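Local coordinates for protein serine proteinase inhibitor A (Sagittaria sagittifolia, PDB 3E8L) that inhibits serine proteinases, probably through two reactive sites that let one molecule hold trypsin and chymotrypsin at the same time, at residues R134-E137 with Y142-A145; V159-F162 with R167-L170. The protein carries 2 engineered substitutions. All coordinates share one frame; numbering follows the deposited sequence.

Contact 1: residues R134-E137 with Y142-A145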
ATOM      1  N   ARG A 134     -11.966  10.823  -7.354  1.00 29.34           N
ATOM      2  CA  ARG A 134     -12.859  10.859  -8.498  1.00 29.24           C
ATOM      3  C   ARG A 134     -13.545  12.212  -8.524  1.00 29.01           C
ATOM      4  O   ARG A 134     -13.816  12.794  -7.464  1.00 28.51           O
ATOM      5  CB  ARG A 134     -13.904   9.746  -8.402  1.00 29.12           C
ATOM      6  CG  ARG A 134     -13.404   8.401  -8.830  1.00 30.40           C
ATOM      7  CD  ARG A 134     -14.518   7.387  -8.758  1.00 33.48           C
ATOM      8  NE  ARG A 134     -14.012   6.029  -8.957  1.00 34.17           N
ATOM      9  CZ  ARG A 134     -14.661   4.924  -8.612  1.00 33.41           C
ATOM     10  NH1 ARG A 134     -15.851   4.990  -8.041  1.00 31.85           N
ATOM     11  NH2 ARG A 134     -14.109   3.747  -8.848  1.00 34.84           N
ATOM     12  N   SER A 135     -13.839  12.698  -9.726  1.00 29.02           N
ATOM     13  CA  SER A 135     -14.437  14.021  -9.888  1.00 29.17           C
ATOM     14  C   SER A 135     -15.895  14.095  -9.431  1.00 29.19           C
ATOM     15  O   SER A 135     -16.607  13.084  -9.345  1.00 28.00           O
ATOM     16  CB  SER A 135     -14.312  14.486 -11.333  1.00 29.00           C
ATOM     17  OG  SER A 135     -15.156  13.705 -12.157  1.00 30.33           O
ATOM     18  N   THR A 136     -16.312  15.326  -9.151  1.00 30.22           N
ATOM     19  CA  THR A 136     -17.673  15.661  -8.717  1.00 31.31           C
ATOM     20  C   THR A 136     -18.132  16.787  -9.618  1.00 32.08           C
ATOM     21  O   THR A 136     -17.325  17.317 -10.381  1.00 32.55           O
ATOM     22  CB  THR A 136     -17.658  16.063  -7.207  1.00 31.07           C
ATOM     23  OG1 THR A 136     -17.504  14.870  -6.424  1.00 31.11           O
ATOM     24  CG2 THR A 136     -18.906  16.784  -6.751  1.00 31.20           C
ATOM     25  N   GLU A 137     -19.419  17.135  -9.545  1.00 33.02           N
ATOM     26  CA  GLU A 137     -19.996  18.238 -10.303  1.00 33.30           C
ATOM     27  C   GLU A 137     -19.274  19.552 -10.053  1.00 33.16           C
ATOM     28  O   GLU A 137     -19.331  20.467 -10.892  1.00 33.37           O
ATOM     29  CB  GLU A 137     -21.473  18.431  -9.938  1.00 33.94           C
ATOM     30  CG  GLU A 137     -22.409  17.291 -10.318  1.00 36.54           C
ATOM     31  CD  GLU A 137     -22.579  17.105 -11.831  1.00 38.65           C
ATOM     32  OE1 GLU A 137     -21.985  17.879 -12.616  1.00 38.64           O
ATOM     33  OE2 GLU A 137     -23.310  16.164 -12.233  1.00 39.87           O
ATOM     34  N   TYR A 142     -14.200  16.114  -4.275  1.00 27.98           N
ATOM     35  CA  TYR A 142     -14.007  14.771  -4.800  1.00 28.32           C
ATOM     36  C   TYR A 142     -14.660  13.674  -3.994  1.00 29.01           C
ATOM     37  O   TYR A 142     -14.942  13.838  -2.818  1.00 29.28           O
ATOM     38  CB  TYR A 142     -12.508  14.469  -4.955  1.00 27.69           C
ATOM     39  CG  TYR A 142     -11.775  15.523  -5.755  1.00 27.29           C
ATOM     40  CD1 TYR A 142     -11.745  15.476  -7.153  1.00 24.26           C
ATOM     41  CD2 TYR A 142     -11.127  16.585  -5.109  1.00 25.96           C
ATOM     42  CE1 TYR A 142     -11.083  16.446  -7.891  1.00 23.96           C
ATOM     43  CE2 TYR A 142     -10.471  17.566  -5.833  1.00 25.72           C
ATOM     44  CZ  TYR A 142     -10.447  17.495  -7.233  1.00 25.75           C
ATOM     45  OH  TYR A 142      -9.784  18.475  -7.956  1.00 23.79           O
ATOM     46  N   LYS A 143     -14.890  12.549  -4.660  1.00 30.01           N
ATOM     47  CA  LYS A 143     -15.280  11.317  -4.009  1.00 30.82           C
ATOM     48  C   LYS A 143     -14.042  10.436  -3.956  1.00 30.76           C
ATOM     49  O   LYS A 143     -13.295  10.375  -4.939  1.00 30.99           O
ATOM     50  CB  LYS A 143     -16.406  10.633  -4.807  1.00 31.35           C
ATOM     51  CG  LYS A 143     -17.814  11.052  -4.353  1.00 33.80           C
ATOM     52  CD  LYS A 143     -18.924  10.590  -5.292  1.00 37.28           C
ATOM     53  CE  LYS A 143     -19.402  11.708  -6.194  1.00 39.86           C
ATOM     54  NZ  LYS A 143     -20.899  11.699  -6.394  1.00 42.45           N
ATOM     55  N   LEU A 144     -13.806   9.775  -2.822  1.00 30.04           N
ATOM     56  CA  LEU A 144     -12.724   8.806  -2.753  1.00 29.47           C
ATOM     57  C   LEU A 144     -13.209   7.412  -3.156  1.00 29.07           C
ATOM     58  O   LEU A 144     -14.367   7.058  -2.935  1.00 29.07           O
ATOM     59  CB  LEU A 144     -12.096   8.765  -1.357  1.00 29.32           C
ATOM     60  CG  LEU A 144     -11.605  10.099  -0.791  1.00 30.82           C
ATOM     61  CD1 LEU A 144     -11.174   9.951   0.683  1.00 29.20           C
ATOM     62  CD2 LEU A 144     -10.502  10.736  -1.667  1.00 30.31           C
ATOM     63  N   ALA A 145     -12.307   6.627  -3.739  1.00 28.20           N
ATOM     64  CA  ALA A 145     -12.562   5.219  -4.045  1.00 27.28           C
ATOM     65  C   ALA A 145     -11.379   4.380  -3.580  1.00 26.86           C
ATOM     66  O   ALA A 145     -10.245   4.851  -3.521  1.00 26.31           O
ATOM     67  CB  ALA A 145     -12.815   5.028  -5.520  1.00 26.94           C
TER
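Arg134 and Lys143 face each other across the close-packed end of this contact, a pair joined by two backbone hydrogen bonds. Arg134 N donates a hydrogen bond to Lys143 O at 2.8 Å, and Lys143 N returns a bond to Arg134 O at 3.0 Å. The same Arg134 O lies at the edge of the Tyr142 ring, near its plane, with CD1 3.4 Å away. Beyond the pair, the side chain of Arg134 runs extended from CG to NE and brings its guanidinium flat against Ala145, whose CB sits over the centre of one face, 3.6 Å from CZ. Glu132 holds NE through a salt bridge and the carbonyl of Cys156 binds NH2, which together fix the rotation of the group. Replacing Arg134 by an alanine is likely to leave the Glu132 carboxylate and the Cys156 carbonyl without this partner and the Ala145 methyl without the flat group over it. These segments form part of a beta hairpin, strands 130-135 and 142-147, in the beta-trefoil of a Kunitz-type inhibitor. Tyr142 is buried, its ring reaching Leu81 and Phe181 while its hydroxyl is hydrogen-bonded to Val12 N. Toward the turn the side-chain contact grows sparse. Here Thr136 and Lys143 cross at about a right angle: with OG1 set beside the backbone N (chi1 -75°), the hydroxyl oxygen of Thr136 comes to 3.7 Å from Lys143 CE, a van der Waals approach. Ser135 turns its side chain away from Tyr142, and its OG is hydrogen-bonded to a polar side chain of another protein chain.

Contact 2: residues V159-F162 with R167-L170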
ATOM      1  N   VAL A 159     -15.836   5.167  -1.429  1.00 26.95           N
ATOM      2  CA  VAL A 159     -15.775   5.343   0.019  1.00 25.56           C
ATOM      3  C   VAL A 159     -16.867   6.305   0.474  1.00 25.89           C
ATOM      4  O   VAL A 159     -17.051   7.379  -0.112  1.00 26.28           O
ATOM      5  CB  VAL A 159     -14.420   5.886   0.426  1.00 25.51           C
ATOM      6  CG1 VAL A 159     -14.465   6.478   1.820  1.00 25.39           C
ATOM      7  CG2 VAL A 159     -13.356   4.787   0.331  1.00 23.84           C
ATOM      8  N   GLY A 160     -17.606   5.912   1.509  1.00 25.72           N
ATOM      9  CA  GLY A 160     -18.626   6.769   2.122  1.00 24.98           C
ATOM     10  C   GLY A 160     -18.540   6.809   3.642  1.00 24.42           C
ATOM     11  O   GLY A 160     -17.628   6.238   4.239  1.00 24.25           O
ATOM     12  N   SER A 161     -19.498   7.476   4.272  1.00 23.97           N
ATOM     13  CA  SER A 161     -19.450   7.675   5.715  1.00 24.07           C
ATOM     14  C   SER A 161     -20.483   6.837   6.486  1.00 24.38           C
ATOM     15  O   SER A 161     -21.599   6.588   5.986  1.00 24.39           O
ATOM     16  CB  SER A 161     -19.663   9.153   6.029  1.00 23.85           C
ATOM     17  OG  SER A 161     -20.987   9.524   5.705  1.00 23.67           O
ATOM     18  N   PHE A 162     -20.108   6.432   7.703  1.00 24.17           N
ATOM     19  CA  PHE A 162     -20.994   5.714   8.620  1.00 24.91           C
ATOM     20  C   PHE A 162     -21.069   6.380  10.002  1.00 25.17           C
ATOM     21  O   PHE A 162     -20.038   6.622  10.627  1.00 25.73           O
ATOM     22  CB  PHE A 162     -20.505   4.270   8.809  1.00 24.90           C
ATOM     23  CG  PHE A 162     -20.513   3.452   7.559  1.00 25.01           C
ATOM     24  CD1 PHE A 162     -21.611   2.658   7.249  1.00 25.21           C
ATOM     25  CD2 PHE A 162     -19.416   3.450   6.700  1.00 24.75           C
ATOM     26  CE1 PHE A 162     -21.631   1.873   6.081  1.00 25.11           C
ATOM     27  CE2 PHE A 162     -19.429   2.675   5.536  1.00 26.55           C
ATOM     28  CZ  PHE A 162     -20.547   1.876   5.231  1.00 25.14           C
ATOM     29  N   ARG A 167     -19.820   9.141  16.078  1.00 26.90           N
ATOM     30  CA  ARG A 167     -18.668   9.558  15.281  1.00 26.83           C
ATOM     31  C   ARG A 167     -18.826   9.165  13.805  1.00 26.62           C
ATOM     32  O   ARG A 167     -19.367   8.097  13.483  1.00 26.73           O
ATOM     33  CB  ARG A 167     -17.352   9.037  15.874  1.00 26.95           C
ATOM     34  CG  ARG A 167     -17.024   9.672  17.219  1.00 28.83           C
ATOM     35  CD  ARG A 167     -15.670   9.275  17.746  1.00 32.78           C
ATOM     36  NE  ARG A 167     -15.648   9.291  19.212  1.00 36.67           N
ATOM     37  CZ  ARG A 167     -14.927  10.136  19.964  1.00 39.82           C
ATOM     38  NH1 ARG A 167     -14.138  11.059  19.394  1.00 39.90           N
ATOM     39  NH2 ARG A 167     -14.997  10.065  21.301  1.00 38.77           N
ATOM     40  N   THR A 168     -18.384  10.049  12.915  1.00 25.50           N
ATOM     41  CA  THR A 168     -18.472   9.783  11.510  1.00 25.13           C
ATOM     42  C   THR A 168     -17.206   9.060  11.017  1.00 25.50           C
ATOM     43  O   THR A 168     -16.118   9.631  10.988  1.00 25.89           O
ATOM     44  CB  THR A 168     -18.747  11.070  10.729  1.00 25.02           C
ATOM     45  OG1 THR A 168     -20.043  11.577  11.093  1.00 24.48           O
ATOM     46  CG2 THR A 168     -18.724  10.805   9.227  1.00 24.80           C
ATOM     47  N   LEU A 169     -17.362   7.794  10.643  1.00 25.24           N
ATOM     48  CA  LEU A 169     -16.254   6.965  10.177  1.00 25.22           C
ATOM     49  C   LEU A 169     -16.359   6.666   8.684  1.00 24.99           C
ATOM     50  O   LEU A 169     -17.452   6.619   8.123  1.00 25.42           O
ATOM     51  CB  LEU A 169     -16.220   5.637  10.948  1.00 24.93           C
ATOM     52  CG  LEU A 169     -15.549   5.592  12.311  1.00 25.25           C
ATOM     53  CD1 LEU A 169     -16.373   6.348  13.373  1.00 25.16           C
ATOM     54  CD2 LEU A 169     -15.320   4.124  12.705  1.00 24.55           C
ATOM     55  N   LEU A 170     -15.223   6.440   8.051  1.00 24.74           N
ATOM     56  CA  LEU A 170     -15.223   6.152   6.635  1.00 24.73           C
ATOM     57  C   LEU A 170     -15.193   4.656   6.432  1.00 25.31           C
ATOM     58  O   LEU A 170     -14.563   3.939   7.214  1.00 26.06           O
ATOM     59  CB  LEU A 170     -14.020   6.799   5.961  1.00 24.14           C
ATOM     60  CG  LEU A 170     -13.954   8.323   5.924  1.00 22.66           C
ATOM     61  CD1 LEU A 170     -12.934   8.714   4.912  1.00 20.77           C
ATOM     62  CD2 LEU A 170     -15.316   8.907   5.554  1.00 22.99           C
TER
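Val159 meets Leu170 at the buried end of a beta hairpin whose strands, 159-164 and 167-172, run antiparallel within the beta-trefoil. The two side chains cross at about a right angle, CG1 of Val159 lying 4.1 Å from CD1 of Leu170. The valine torsion that turns CG1 opposite the backbone N (chi1 162°) presents this methyl to the leucine, and Ile117 of strand 113-119 packs against both residues. Gly160 takes part through its backbone: its carbonyl oxygen receives a CA-H...O contact from Leu170 CA at 3.4 Å, and Leu170 CD2 also comes near that oxygen. Ser161 is paired with Leu170 in the non-hydrogen-bonded register. Its CA makes a similar CA-H...O contact with Leu169 O, while its CB rests 3.7 Å from the CG2 methyl of Thr168, a single carbon-to-carbon contact. Phe177 touches both Ser161 and Leu170 from outside the two segments. Phe162 then forms the hydrogen-bonded pair with Leu169. Its N donates to Leu169 O at 2.7 Å, which gives that oxygen a conventional N-H bond beside the weaker contact from Ser161 CA. CG beside the backbone N places the ring of Phe162 next to Leu169 O, with its edge toward that oxygen and CD2 4.0 Å from it. Phe162 and Leu169 also share Phe114 as a neighbour: its ring meets that of Phe162 with the planes at about 45°. In the return bond Leu169 N reaches Phe162 O at 2.9 Å with a nearly straight N-H...O angle of 176°.

Overall arrangement
Contacts 1 and 2 illustrate how one antiparallel hairpin pattern serves different surroundings in a beta-trefoil. They hold separate hairpins, successive in the chain, with centres about 15 Å apart; a probable hydrogen bond from Val159 N to Leu144 O joins strand 142-147 to strand 159-164. Both are partly buried, and each has a pair linked by two backbone bonds. In contact 1 the long polar side chains of arginine and lysine accompany that pair, and another protein chain lies within reach. Contact 2 is more apolar, its leucines and valine packing against strands 43-49, 52-57 and 113-119, while Arg167 at its far end is exposed.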